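Local coordinates for type-iv like pilin ttha1219 (Thermus thermophilus, PDB 5G23), which is a type IV pilin-like protein of the cell envelope, resembling type II secretion pseudopilins and probably linked to natural competence and DNA uptake, at residues L60-Y65 / V229-L234; Q113-G119 / N131-G137; R146-G152 / P171-A177; Y179-P185 / R220-E224. All coordinates share one frame; numbering follows the deposited sequence.

Interaction 1 of 4, residues L60-Y65 / V229-L234; sequences LYTVGY and VQTPNL
The ring of Tyr61 meets Pro232 and the backbone of Gln230 obliquely: Gln230 O lies 3.2 Å from CD1, while Pro232 CD is 3.7 Å from CE1, the tyrosine and proline side chains roughly perpendicular. At Tyr65 the amide nitrogen of Asn233 comes to the ring edge, ND2 3.9 Å from CD1, the amide and ring planes 65° apart. Tyr61 CG stands anti to the backbone N (chi1 -180°), which carries the ring toward Pro232. With an alanine here, the Pro232 ring and Gln230 O, which has no polar partner in the model, would probably lose the ring that covers them. A water lies within hydrogen-bonding distance of Tyr61 O and Val63 O, which compete with other acceptors for its protons, and accepts from Asn233 N. Asn233 CB sits 3.3 Å from Val63 O, and Gly64, in the type II turn Thr62-Tyr65, must lack a side chain, since a CB would collide with Leu234 CD2. Glu94 of the second subunit packs on Tyr61. The contact seats the C-terminal 3-10 turn after strand 221-230 against the C-terminal part of helix 44-61 and the turn that follows; pilin folds pack this N-terminal helix on their sheet.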
loop_
_atom_site.group_PDB
_atom_site.type_symbol
_atom_site.label_atom_id
_atom_site.label_comp_id
_atom_site.label_asym_id
_atom_site.label_seq_id
_atom_site.Cartn_x
_atom_site.Cartn_y
_atom_site.Cartn_z
ATOM N N LEU B 60 9.267 3.919 1.265
ATOM C CA LEU B 60 10.624 4.069 1.733
ATOM C C LEU B 60 11.664 3.961 0.597
ATOM O O LEU B 60 12.738 4.559 0.713
ATOM C CB LEU B 60 10.935 3.081 2.860
ATOM C CG LEU B 60 10.136 3.386 4.145
ATOM C CD1 LEU B 60 10.270 2.272 5.160
ATOM C CD2 LEU B 60 10.562 4.709 4.800
ATOM N N TYR B 61 11.336 3.246 -0.476
ATOM C CA TYR B 61 12.233 3.140 -1.618
ATOM C C TYR B 61 12.576 4.536 -2.170
ATOM O O TYR B 61 13.655 4.752 -2.674
ATOM C CB TYR B 61 11.574 2.329 -2.724
ATOM C CG TYR B 61 12.417 2.157 -3.941
ATOM C CD1 TYR B 61 13.368 1.149 -3.992
ATOM C CD2 TYR B 61 12.278 2.987 -5.049
ATOM C CE1 TYR B 61 14.156 0.956 -5.117
ATOM C CE2 TYR B 61 13.037 2.790 -6.184
ATOM C CZ TYR B 61 14.009 1.769 -6.194
ATOM O OH TYR B 61 14.818 1.569 -7.289
ATOM N N THR B 62 11.624 5.438 -2.099
ATOM C CA THR B 62 11.801 6.770 -2.658
ATOM C C THR B 62 12.668 7.720 -1.781
ATOM O O THR B 62 13.046 8.775 -2.199
ATOM C CB THR B 62 10.410 7.446 -2.930
ATOM O OG1 THR B 62 9.738 7.794 -1.718
ATOM C CG2 THR B 62 9.454 6.532 -3.616
ATOM N N VAL B 63 12.957 7.339 -0.532
ATOM C CA VAL B 63 13.588 8.282 0.394
ATOM C C VAL B 63 14.913 8.707 -0.158
ATOM O O VAL B 63 15.702 7.896 -0.591
ATOM C CB VAL B 63 13.646 7.673 1.810
ATOM C CG1 VAL B 63 14.495 8.520 2.694
ATOM C CG2 VAL B 63 12.239 7.624 2.386
ATOM N N GLY B 64 15.158 10.025 -0.165
ATOM C CA GLY B 64 16.377 10.570 -0.645
ATOM C C GLY B 64 16.315 11.029 -2.094
ATOM O O GLY B 64 17.213 11.669 -2.556
ATOM N N TYR B 65 15.236 10.729 -2.790
ATOM C CA TYR B 65 15.122 10.974 -4.234
ATOM C C TYR B 65 15.316 12.429 -4.553
ATOM O O TYR B 65 14.573 13.281 -4.056
ATOM C CB TYR B 65 13.762 10.533 -4.726
ATOM C CG TYR B 65 13.587 10.657 -6.219
ATOM C CD1 TYR B 65 14.267 9.792 -7.076
ATOM C CD2 TYR B 65 12.764 11.611 -6.758
ATOM C CE1 TYR B 65 14.115 9.878 -8.452
ATOM C CE2 TYR B 65 12.616 11.727 -8.131
ATOM C CZ TYR B 65 13.289 10.851 -8.964
ATOM O OH TYR B 65 13.154 10.985 -10.309
ATOM N N VAL B 229 14.082 -3.513 1.758
ATOM C CA VAL B 229 13.797 -2.399 0.849
ATOM C C VAL B 229 15.085 -1.765 0.408
ATOM O O VAL B 229 15.854 -1.288 1.256
ATOM C CB VAL B 229 12.960 -1.333 1.548
ATOM C CG1 VAL B 229 12.595 -0.268 0.539
ATOM C CG2 VAL B 229 11.664 -1.923 2.088
ATOM N N GLN B 230 15.383 -1.782 -0.907
ATOM C CA GLN B 230 16.599 -1.165 -1.394
ATOM C C GLN B 230 16.412 0.353 -1.275
ATOM O O GLN B 230 15.287 0.866 -1.426
ATOM C CB GLN B 230 16.915 -1.611 -2.833
ATOM C CG GLN B 230 17.046 -3.077 -3.006
ATOM C CD GLN B 230 18.184 -3.681 -2.233
ATOM O OE1 GLN B 230 17.957 -4.639 -1.513
ATOM N NE2 GLN B 230 19.379 -3.123 -2.312
ATOM N N THR B 231 17.515 1.074 -1.022
ATOM C CA THR B 231 17.473 2.490 -0.896
ATOM C C THR B 231 18.543 3.126 -1.792
ATOM O O THR B 231 19.495 3.747 -1.320
ATOM C CB THR B 231 17.652 2.920 0.568
ATOM O OG1 THR B 231 18.869 2.380 1.071
ATOM C CG2 THR B 231 16.489 2.456 1.462
ATOM N N PRO B 232 18.415 2.958 -3.120
ATOM C CA PRO B 232 19.470 3.421 -4.007
ATOM C C PRO B 232 19.699 4.946 -3.902
ATOM O O PRO B 232 20.836 5.422 -4.103
ATOM C CB PRO B 232 18.984 3.006 -5.398
ATOM C CG PRO B 232 17.517 2.801 -5.251
ATOM C CD PRO B 232 17.332 2.291 -3.848
ATOM N N ASN B 233 18.670 5.726 -3.579
ATOM C CA ASN B 233 18.901 7.175 -3.418
ATOM C C ASN B 233 19.764 7.510 -2.207
ATOM O O ASN B 233 20.267 8.634 -2.112
ATOM C CB ASN B 233 17.583 7.904 -3.363
ATOM C CG ASN B 233 16.667 7.563 -4.531
ATOM O OD1 ASN B 233 15.506 7.258 -4.318
ATOM N ND2 ASN B 233 17.181 7.554 -5.711
ATOM N N LEU B 234 19.936 6.604 -1.247
ATOM C CA LEU B 234 20.797 6.889 -0.088
ATOM C C LEU B 234 22.217 6.369 -0.198
ATOM O O LEU B 234 22.987 6.392 0.796
ATOM C CB LEU B 234 20.191 6.289 1.171
ATOM C CG LEU B 234 18.755 6.688 1.512
ATOM C CD1 LEU B 234 18.359 5.954 2.751
ATOM C CD2 LEU B 234 18.644 8.187 1.702
HETATM O O HOH W 1 16.207 5.327 -1.809
#

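Interaction 2 of 4, residues Q113-G119 / N131-G137; sequences QGALRWG and NNPVLGG
Gly114 O opens the pairing with a weak bond from Gly137 N (3.0 Å). At Ala115 the neighbour is Gly136, where a CB would run into Gly114 O; the Ala115 methyl rests against the backbone of Gly136 and Gly137. Leu116 bonds in both directions: its N reaches Leu135 O at 2.8 Å, while its O receives Val134 N at 2.9 Å and, weakly, Leu135 N. Two residues thus face one, a classic beta bulge, and Leu116 CD2 lies alongside Val134 CG1, 4.0 Å away. The CA of Arg117 approaches Asn132 O in a CH...O contact, and its guanidinium, held by Asn112 O, lies over the Ala115 methyl. Trp118 N donates to that same Asn132 O, in the carbonyl plane, at 2.9 Å. Its CB touches Val134 CG2 at 3.6 Å; with CG anti to the backbone N (chi1 174°) the indole swings clear of the valine, its CE3 3.9 Å from Asn132 ND2 and its NE1 bonded to Thr107. Trp118 O takes both Asn132 N and, weakly, Asn132 ND2, and Asn131 and Asn132 both face Trp118, the second classic bulge. No charged pair spans the two segments, so the path of the edge strand probably follows from the backbone bonds, bulges and glycines.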
loop_
_atom_site.group_PDB
_atom_site.type_symbol
_atom_site.label_atom_id
_atom_site.label_comp_id
_atom_site.label_asym_id
_atom_site.label_seq_id
_atom_site.Cartn_x
_atom_site.Cartn_y
_atom_site.Cartn_z
ATOM N N GLN B 113 1.209 1.771 21.400
ATOM C CA GLN B 113 0.054 1.032 21.926
ATOM C C GLN B 113 -0.469 -0.072 20.971
ATOM O O GLN B 113 -1.689 -0.182 20.698
ATOM C CB GLN B 113 -1.079 1.984 22.258
ATOM C CG GLN B 113 -0.722 2.915 23.390
ATOM C CD GLN B 113 -1.916 3.735 23.810
ATOM O OE1 GLN B 113 -2.937 3.796 23.113
ATOM N NE2 GLN B 113 -1.810 4.350 24.958
ATOM N N GLY B 114 0.463 -0.869 20.448
ATOM C CA GLY B 114 0.062 -2.046 19.636
ATOM C C GLY B 114 -0.394 -1.724 18.222
ATOM O O GLY B 114 -0.939 -2.605 17.538
ATOM N N ALA B 115 -0.221 -0.467 17.780
ATOM C CA ALA B 115 -0.576 -0.011 16.408
ATOM C C ALA B 115 0.615 0.622 15.668
ATOM O O ALA B 115 1.357 1.403 16.258
ATOM C CB ALA B 115 -1.710 0.995 16.449
ATOM N N LEU B 116 0.779 0.257 14.392
ATOM C CA LEU B 116 1.657 0.915 13.540
ATOM C C LEU B 116 0.888 2.113 12.940
ATOM O O LEU B 116 -0.194 1.941 12.452
ATOM C CB LEU B 116 2.151 -0.040 12.442
ATOM C CG LEU B 116 3.088 0.517 11.365
ATOM C CD1 LEU B 116 4.440 0.893 11.908
ATOM C CD2 LEU B 116 3.238 -0.513 10.249
ATOM N N ARG B 117 1.517 3.269 12.955
ATOM C CA ARG B 117 0.978 4.511 12.440
ATOM C C ARG B 117 1.901 5.235 11.465
ATOM O O ARG B 117 3.111 5.016 11.444
ATOM C CB ARG B 117 0.640 5.433 13.600
ATOM C CG ARG B 117 -0.425 4.895 14.551
ATOM C CD ARG B 117 -0.795 5.985 15.564
ATOM N NE ARG B 117 -1.866 5.578 16.440
ATOM C CZ ARG B 117 -1.698 4.760 17.497
ATOM N NH1 ARG B 117 -0.476 4.263 17.806
ATOM N NH2 ARG B 117 -2.735 4.398 18.238
ATOM N N TRP B 118 1.307 6.057 10.617
ATOM C CA TRP B 118 1.985 6.761 9.584
ATOM C C TRP B 118 1.669 8.227 9.588
ATOM O O TRP B 118 0.500 8.637 9.896
ATOM C CB TRP B 118 1.531 6.190 8.222
ATOM C CG TRP B 118 2.057 6.941 7.019
ATOM C CD1 TRP B 118 3.380 7.124 6.631
ATOM C CD2 TRP B 118 1.274 7.633 6.044
ATOM N NE1 TRP B 118 3.448 7.830 5.457
ATOM C CE2 TRP B 118 2.177 8.167 5.078
ATOM C CE3 TRP B 118 -0.107 7.793 5.852
ATOM C CZ2 TRP B 118 1.750 8.928 3.995
ATOM C CZ3 TRP B 118 -0.550 8.556 4.709
ATOM C CH2 TRP B 118 0.389 9.105 3.823
ATOM N N GLY B 119 2.636 9.052 9.237
ATOM C CA GLY B 119 2.328 10.463 8.912
ATOM C C GLY B 119 3.167 11.046 7.792
ATOM O O GLY B 119 4.167 10.449 7.378
ATOM N N ASN B 131 -0.167 10.033 12.884
ATOM C CA ASN B 131 -1.455 9.888 13.492
ATOM C C ASN B 131 -2.414 9.127 12.635
ATOM O O ASN B 131 -3.576 9.015 12.985
ATOM C CB ASN B 131 -2.022 11.244 13.886
ATOM C CG ASN B 131 -2.024 12.255 12.749
ATOM O OD1 ASN B 131 -1.802 11.956 11.588
ATOM N ND2 ASN B 131 -2.267 13.513 13.127
ATOM N N ASN B 132 -1.944 8.563 11.528
ATOM C CA ASN B 132 -2.823 7.823 10.607
ATOM C C ASN B 132 -2.639 6.342 10.843
ATOM O O ASN B 132 -1.534 5.842 10.892
ATOM C CB ASN B 132 -2.545 8.108 9.158
ATOM C CG ASN B 132 -2.828 9.546 8.793
ATOM O OD1 ASN B 132 -3.952 9.989 8.893
ATOM N ND2 ASN B 132 -1.800 10.289 8.383
ATOM N N PRO B 133 -3.742 5.635 11.060
ATOM C CA PRO B 133 -3.554 4.206 11.338
ATOM C C PRO B 133 -3.031 3.424 10.150
ATOM O O PRO B 133 -3.393 3.711 9.018
ATOM C CB PRO B 133 -4.971 3.696 11.661
ATOM C CG PRO B 133 -5.844 4.927 11.806
ATOM C CD PRO B 133 -5.132 6.107 11.209
ATOM N N VAL B 134 -2.153 2.474 10.376
ATOM C CA VAL B 134 -1.823 1.561 9.302
ATOM C C VAL B 134 -2.381 0.182 9.640
ATOM O O VAL B 134 -3.173 -0.372 8.900
ATOM C CB VAL B 134 -0.269 1.477 9.107
ATOM C CG1 VAL B 134 0.117 0.485 7.992
ATOM C CG2 VAL B 134 0.253 2.856 8.715
ATOM N N LEU B 135 -1.976 -0.345 10.790
ATOM C CA LEU B 135 -2.270 -1.696 11.181
ATOM C C LEU B 135 -2.320 -1.690 12.727
ATOM O O LEU B 135 -1.403 -1.214 13.370
ATOM C CB LEU B 135 -1.088 -2.638 10.706
ATOM C CG LEU B 135 -1.231 -4.134 11.053
ATOM C CD1 LEU B 135 -2.378 -4.762 10.344
ATOM C CD2 LEU B 135 0.006 -4.904 10.682
ATOM N N GLY B 136 -3.327 -2.344 13.290
ATOM C CA GLY B 136 -3.295 -2.769 14.654
ATOM C C GLY B 136 -4.022 -1.825 15.598
ATOM O O GLY B 136 -4.747 -0.984 15.176
ATOM N N GLY B 137 -3.758 -2.008 16.891
ATOM C CA GLY B 137 -4.351 -1.199 17.964
ATOM C C GLY B 137 -5.789 -1.675 18.280
ATOM O O GLY B 137 -6.590 -0.940 18.865
#

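Interaction 3 of 4, residues R146-G152 / P171-A177; sequences RVAYLEG and PKVSALA
Leu176 CD2 lies 3.8 Å from Tyr149 CB, at the apolar centre of the strand pair. On the same side, with CG between the backbone N and the carbonyl carbon (chi1 65°), Tyr149 brings ring atom CD2 within 3.9 Å of Val173 CG2, the side chains crossing at about a right angle. On the other side of the sheet the methyls of Ala148 and Ala177 meet, as do Leu150 CB and Ala175 CB. The backbones are joined by Ala148 and Ala177, each N donating to the other's O at 2.9 Å; Ala177 N approaches from above the carbonyl plane of Ala148, 41° out of it. Leu150 N donates to Ala175 O and its O accepts from Ser174 N at 2.9 Å, nearly end-on to the carbonyl. Farther out Glu151 OE2 rests 3.4 Å from Pro171 CB, while OE1 salt-bridges Lys156. Water bridges finish the polar edge, one joining Glu151 OE2 to Lys172 N and another Gly152 N to Lys172 O. The pair forms the middle of the four-stranded sheet: Val229 of strand 221-230 bonds to Leu176 and Thr231 just after it to Ser174, strand 154-156 bonds to Tyr149, and Gln160 and Val162 of strand 160-165 touch the Tyr149 side.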
loop_
_atom_site.group_PDB
_atom_site.type_symbol
_atom_site.label_atom_id
_atom_site.label_comp_id
_atom_site.label_asym_id
_atom_site.label_seq_id
_atom_site.Cartn_x
_atom_site.Cartn_y
_atom_site.Cartn_z
ATOM N N ARG B 146 10.611 -3.373 13.847
ATOM C CA ARG B 146 12.097 -3.228 13.885
ATOM C C ARG B 146 12.534 -2.749 12.535
ATOM O O ARG B 146 12.007 -3.199 11.457
ATOM C CB ARG B 146 12.828 -4.551 14.205
ATOM C CG ARG B 146 12.464 -5.180 15.507
ATOM C CD ARG B 146 12.959 -4.328 16.683
ATOM N NE ARG B 146 12.764 -5.103 17.902
ATOM C CZ ARG B 146 11.696 -5.005 18.678
ATOM N NH1 ARG B 146 10.707 -4.149 18.397
ATOM N NH2 ARG B 146 11.563 -5.844 19.717
ATOM N N VAL B 147 13.540 -1.838 12.503
ATOM C CA VAL B 147 14.147 -1.423 11.235
ATOM C C VAL B 147 15.671 -1.457 11.438
ATOM O O VAL B 147 16.162 -0.877 12.386
ATOM C CB VAL B 147 13.768 0.016 10.869
ATOM C CG1 VAL B 147 14.360 0.440 9.553
ATOM C CG2 VAL B 147 12.221 0.170 10.821
ATOM N N ALA B 148 16.361 -2.156 10.572
ATOM C CA ALA B 148 17.814 -2.180 10.518
ATOM C C ALA B 148 18.246 -1.629 9.152
ATOM O O ALA B 148 17.415 -1.484 8.249
ATOM C CB ALA B 148 18.317 -3.593 10.655
ATOM N N TYR B 149 19.519 -1.274 9.032
ATOM C CA TYR B 149 20.013 -0.751 7.802
ATOM C C TYR B 149 21.348 -1.397 7.402
ATOM O O TYR B 149 22.147 -1.834 8.245
ATOM C CB TYR B 149 20.148 0.779 7.874
ATOM C CG TYR B 149 21.163 1.280 8.851
ATOM C CD1 TYR B 149 20.807 1.536 10.154
ATOM C CD2 TYR B 149 22.481 1.660 8.434
ATOM C CE1 TYR B 149 21.718 2.039 11.046
ATOM C CE2 TYR B 149 23.373 2.205 9.320
ATOM C CZ TYR B 149 22.952 2.406 10.618
ATOM O OH TYR B 149 23.841 2.892 11.524
ATOM N N LEU B 150 21.591 -1.413 6.103
ATOM C CA LEU B 150 22.772 -2.057 5.562
ATOM C C LEU B 150 23.737 -0.979 5.128
ATOM O O LEU B 150 23.422 -0.143 4.270
ATOM C CB LEU B 150 22.404 -2.943 4.379
ATOM C CG LEU B 150 23.542 -3.694 3.681
ATOM C CD1 LEU B 150 24.319 -4.587 4.659
ATOM C CD2 LEU B 150 22.985 -4.509 2.554
ATOM N N GLU B 151 24.906 -0.928 5.758
ATOM C CA GLU B 151 25.933 0.067 5.422
ATOM C C GLU B 151 27.210 -0.658 5.039
ATOM O O GLU B 151 27.803 -1.374 5.863
ATOM C CB GLU B 151 26.253 0.986 6.584
ATOM C CG GLU B 151 27.329 2.026 6.248
ATOM C CD GLU B 151 27.842 2.767 7.450
ATOM O OE1 GLU B 151 27.292 2.593 8.549
ATOM O OE2 GLU B 151 28.812 3.547 7.272
ATOM N N GLY B 152 27.597 -0.554 3.780
ATOM C CA GLY B 152 28.827 -1.222 3.316
ATOM C C GLY B 152 28.898 -2.704 3.581
ATOM O O GLY B 152 29.933 -3.164 4.006
ATOM N N PRO B 171 26.018 8.416 6.258
ATOM C CA PRO B 171 26.761 7.291 5.643
ATOM C C PRO B 171 26.042 6.761 4.409
ATOM O O PRO B 171 24.941 7.222 4.126
ATOM C CB PRO B 171 26.725 6.223 6.728
ATOM C CG PRO B 171 25.431 6.483 7.413
ATOM C CD PRO B 171 25.335 7.994 7.489
ATOM N N LYS B 172 26.632 5.776 3.748
ATOM C CA LYS B 172 26.056 5.168 2.562
ATOM C C LYS B 172 25.181 3.995 2.960
ATOM O O LYS B 172 25.662 2.933 3.336
ATOM C CB LYS B 172 27.119 4.659 1.562
ATOM C CG LYS B 172 27.568 5.662 0.534
ATOM C CD LYS B 172 28.717 6.510 1.042
ATOM C CE LYS B 172 29.239 7.505 -0.027
ATOM N NZ LYS B 172 29.818 8.749 0.554
ATOM N N VAL B 173 23.875 4.154 2.866
ATOM C CA VAL B 173 22.945 3.128 3.248
ATOM C C VAL B 173 22.360 2.508 2.000
ATOM O O VAL B 173 21.790 3.174 1.187
ATOM C CB VAL B 173 21.797 3.702 4.125
ATOM C CG1 VAL B 173 20.716 2.669 4.376
ATOM C CG2 VAL B 173 22.352 4.195 5.457
ATOM N N SER B 174 22.537 1.236 1.830
ATOM C CA SER B 174 22.110 0.588 0.598
ATOM C C SER B 174 20.719 -0.049 0.699
ATOM O O SER B 174 20.121 -0.333 -0.335
ATOM C CB SER B 174 23.189 -0.362 0.102
ATOM O OG SER B 174 23.286 -1.476 0.885
ATOM N N ALA B 175 20.281 -0.370 1.914
ATOM C CA ALA B 175 18.985 -1.058 2.131
ATOM C C ALA B 175 18.504 -0.943 3.536
ATOM O O ALA B 175 19.298 -0.678 4.445
ATOM C CB ALA B 175 19.060 -2.502 1.709
ATOM N N LEU B 176 17.208 -1.153 3.736
ATOM C CA LEU B 176 16.575 -1.229 5.051
ATOM C C LEU B 176 15.968 -2.622 5.175
ATOM O O LEU B 176 15.487 -3.164 4.176
ATOM C CB LEU B 176 15.474 -0.213 5.229
ATOM C CG LEU B 176 15.864 1.254 5.084
ATOM C CD1 LEU B 176 14.632 2.119 5.208
ATOM C CD2 LEU B 176 16.892 1.657 6.139
ATOM N N ALA B 177 16.025 -3.151 6.364
ATOM C CA ALA B 177 15.281 -4.334 6.716
ATOM C C ALA B 177 14.210 -3.955 7.713
ATOM O O ALA B 177 14.485 -3.326 8.744
ATOM C CB ALA B 177 16.173 -5.392 7.313
HETATM O O HOH W 2 29.138 4.874 4.310
HETATM O O HOH W 3 26.545 0.920 1.895
#

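Interaction 4 of 4, residues Y179-P185 / R220-E224; sequences YLLASVP and RLRAE
Arg220 reaches across to Ser183 and Val184 along its whole length. Its CB lies 3.5 Å from Val184 O, CG stays near the same oxygen, and CD is 3.9 Å from Ser183 OG. The chain bends at chi3 (69°) and turns the guanidinium back over the strand. NE meets Ser183 OG at 2.9 Å, while NH2 reaches the same oxygen at 3.2 Å, so two nitrogens grip one hydroxyl side-on in the guanidinium plane. NH2 also bonds weakly to Ser183 O, and Glu139 O is a further partner. One face of the guanidinium lies over the peptide between Val184 and Pro185, with NH1 3.6 Å from Pro185 CG. The Arg222 guanidinium face covers Ser183 CB, and Glu143 joins Ser183 OG to Arg222 through its two oxygens. A leucine in place of Arg220 would probably lose the two-nitrogen grip on Ser183 OG and leave Glu139 O without this donor. At the opposite end Tyr179 OH donates to Glu224 OE1 at 2.7 Å, to the anti lone pair, the ring and carboxylate planes 72° apart; Gly196 N also binds OE1, and Thr198 OG1 binds OE2. Between these ends Ala182 and Ala223 form a hydrogen-bonded pair, as do Val184 and Leu221, with Val184 CG2 3.9 Å from Leu221 CD2. With Leu45 and Leu49 of helix 44-61 against Ala223, this is an antiparallel sheet edge packed on the long N-terminal helix, as in pilins and pseudopilins.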
loop_
_atom_site.group_PDB
_atom_site.type_symbol
_atom_site.label_atom_id
_atom_site.label_comp_id
_atom_site.label_asym_id
_atom_site.label_seq_id
_atom_site.Cartn_x
_atom_site.Cartn_y
_atom_site.Cartn_z
ATOM N N TYR B 179 10.803 -5.390 10.012
ATOM C CA TYR B 179 10.211 -6.570 10.638
ATOM C C TYR B 179 8.960 -6.170 11.407
ATOM O O TYR B 179 8.974 -5.230 12.154
ATOM C CB TYR B 179 11.219 -7.235 11.594
ATOM C CG TYR B 179 10.630 -8.356 12.388
ATOM C CD1 TYR B 179 10.576 -9.643 11.889
ATOM C CD2 TYR B 179 10.122 -8.126 13.689
ATOM C CE1 TYR B 179 10.020 -10.686 12.605
ATOM C CE2 TYR B 179 9.572 -9.160 14.438
ATOM C CZ TYR B 179 9.555 -10.452 13.905
ATOM O OH TYR B 179 8.990 -11.425 14.593
ATOM N N LEU B 180 7.877 -6.955 11.202
ATOM C CA LEU B 180 6.685 -6.843 11.981
ATOM C C LEU B 180 6.313 -8.212 12.583
ATOM O O LEU B 180 6.452 -9.276 11.909
ATOM C CB LEU B 180 5.530 -6.374 11.095
ATOM C CG LEU B 180 5.528 -4.917 10.668
ATOM C CD1 LEU B 180 4.520 -4.692 9.548
ATOM C CD2 LEU B 180 5.194 -4.073 11.900
ATOM N N LEU B 181 5.927 -8.184 13.858
ATOM C CA LEU B 181 5.277 -9.314 14.535
ATOM C C LEU B 181 3.918 -8.821 14.981
ATOM O O LEU B 181 3.801 -7.772 15.601
ATOM C CB LEU B 181 6.086 -9.775 15.707
ATOM C CG LEU B 181 5.502 -10.858 16.552
ATOM C CD1 LEU B 181 5.443 -12.176 15.841
ATOM C CD2 LEU B 181 6.315 -11.012 17.847
ATOM N N ALA B 182 2.883 -9.593 14.682
ATOM C CA ALA B 182 1.542 -9.244 15.084
ATOM C C ALA B 182 0.844 -10.485 15.594
ATOM O O ALA B 182 1.185 -11.622 15.255
ATOM C CB ALA B 182 0.742 -8.614 13.955
ATOM N N SER B 183 -0.183 -10.236 16.394
ATOM C CA SER B 183 -1.050 -11.307 16.923
ATOM C C SER B 183 -2.497 -10.950 16.847
ATOM O O SER B 183 -2.895 -9.778 16.887
ATOM C CB SER B 183 -0.688 -11.632 18.393
ATOM O OG SER B 183 -1.075 -10.579 19.296
ATOM N N VAL B 184 -3.294 -11.999 16.822
ATOM C CA VAL B 184 -4.760 -11.882 16.873
ATOM C C VAL B 184 -5.347 -13.079 17.603
ATOM O O VAL B 184 -4.754 -14.185 17.592
ATOM C CB VAL B 184 -5.423 -11.913 15.438
ATOM C CG1 VAL B 184 -5.173 -10.670 14.649
ATOM C CG2 VAL B 184 -5.028 -13.132 14.655
ATOM N N PRO B 185 -6.525 -12.910 18.203
ATOM C CA PRO B 185 -7.196 -14.077 18.811
ATOM C C PRO B 185 -7.679 -15.059 17.771
ATOM O O PRO B 185 -8.012 -14.631 16.665
ATOM C CB PRO B 185 -8.403 -13.485 19.531
ATOM C CG PRO B 185 -8.253 -12.017 19.486
ATOM C CD PRO B 185 -7.319 -11.680 18.344
ATOM N N ARG B 220 -2.672 -16.797 21.461
ATOM C CA ARG B 220 -3.027 -16.010 20.239
ATOM C C ARG B 220 -2.326 -16.518 18.989
ATOM O O ARG B 220 -1.222 -17.104 19.058
ATOM C CB ARG B 220 -2.723 -14.545 20.462
ATOM C CG ARG B 220 -3.700 -13.913 21.434
ATOM C CD ARG B 220 -3.260 -12.552 21.858
ATOM N NE ARG B 220 -3.330 -11.564 20.808
ATOM C CZ ARG B 220 -4.310 -10.679 20.614
ATOM N NH1 ARG B 220 -5.416 -10.741 21.279
ATOM N NH2 ARG B 220 -4.189 -9.770 19.673
ATOM N N LEU B 221 -2.953 -16.308 17.841
ATOM C CA LEU B 221 -2.294 -16.593 16.563
ATOM C C LEU B 221 -1.281 -15.485 16.278
ATOM O O LEU B 221 -1.644 -14.312 16.317
ATOM C CB LEU B 221 -3.322 -16.626 15.440
ATOM C CG LEU B 221 -2.916 -16.992 14.022
ATOM C CD1 LEU B 221 -4.075 -17.495 13.181
ATOM C CD2 LEU B 221 -2.447 -15.732 13.349
ATOM N N ARG B 222 -0.066 -15.872 15.935
ATOM C CA ARG B 222 1.003 -14.937 15.606
ATOM C C ARG B 222 1.510 -15.136 14.208
ATOM O O ARG B 222 1.533 -16.272 13.705
ATOM C CB ARG B 222 2.147 -15.019 16.578
ATOM C CG ARG B 222 1.855 -14.280 17.850
ATOM C CD ARG B 222 2.945 -14.366 18.926
ATOM N NE ARG B 222 2.433 -13.485 19.993
ATOM C CZ ARG B 222 1.503 -13.806 20.902
ATOM N NH1 ARG B 222 1.157 -15.069 21.144
ATOM N NH2 ARG B 222 0.976 -12.858 21.664
ATOM N N ALA B 223 1.836 -14.022 13.555
ATOM C CA ALA B 223 2.485 -14.060 12.227
ATOM C C ALA B 223 3.512 -12.915 12.172
ATOM O O ALA B 223 3.379 -11.925 12.891
ATOM C CB ALA B 223 1.488 -13.887 11.132
ATOM N N GLU B 224 4.529 -13.120 11.377
ATOM C CA GLU B 224 5.611 -12.132 11.247
ATOM C C GLU B 224 6.026 -11.954 9.817
ATOM O O GLU B 224 5.713 -12.768 8.939
ATOM C CB GLU B 224 6.816 -12.556 12.093
ATOM C CG GLU B 224 7.503 -13.825 11.505
ATOM C CD GLU B 224 8.617 -14.390 12.338
ATOM O OE1 GLU B 224 8.978 -13.818 13.412
ATOM O OE2 GLU B 224 9.103 -15.493 11.943
#

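Overall arrangement
From the N terminus, the last turn of helix 44-61 and the residues after it enter interaction 1, which closes the longest loop, joining residues 60-65 to 229-234 near the C terminus. The other three are nested inside it and do not cross one another: interaction 2 closes the hairpin 113-119/131-137 at the edge of the seven-stranded sheet, then interactions 3 and 4 follow in series in the four-stranded sheet. Interactions 3 and 4 share strand 173-184, and touch where Arg146 O meets Tyr179 N at 2.9 Å. Interaction 1 meets interaction 3 through strand 221-230, which interaction 4 also uses at its far end. Interactions 1 and 2 lie about 22 Å apart between centres, and both touch the second subunit.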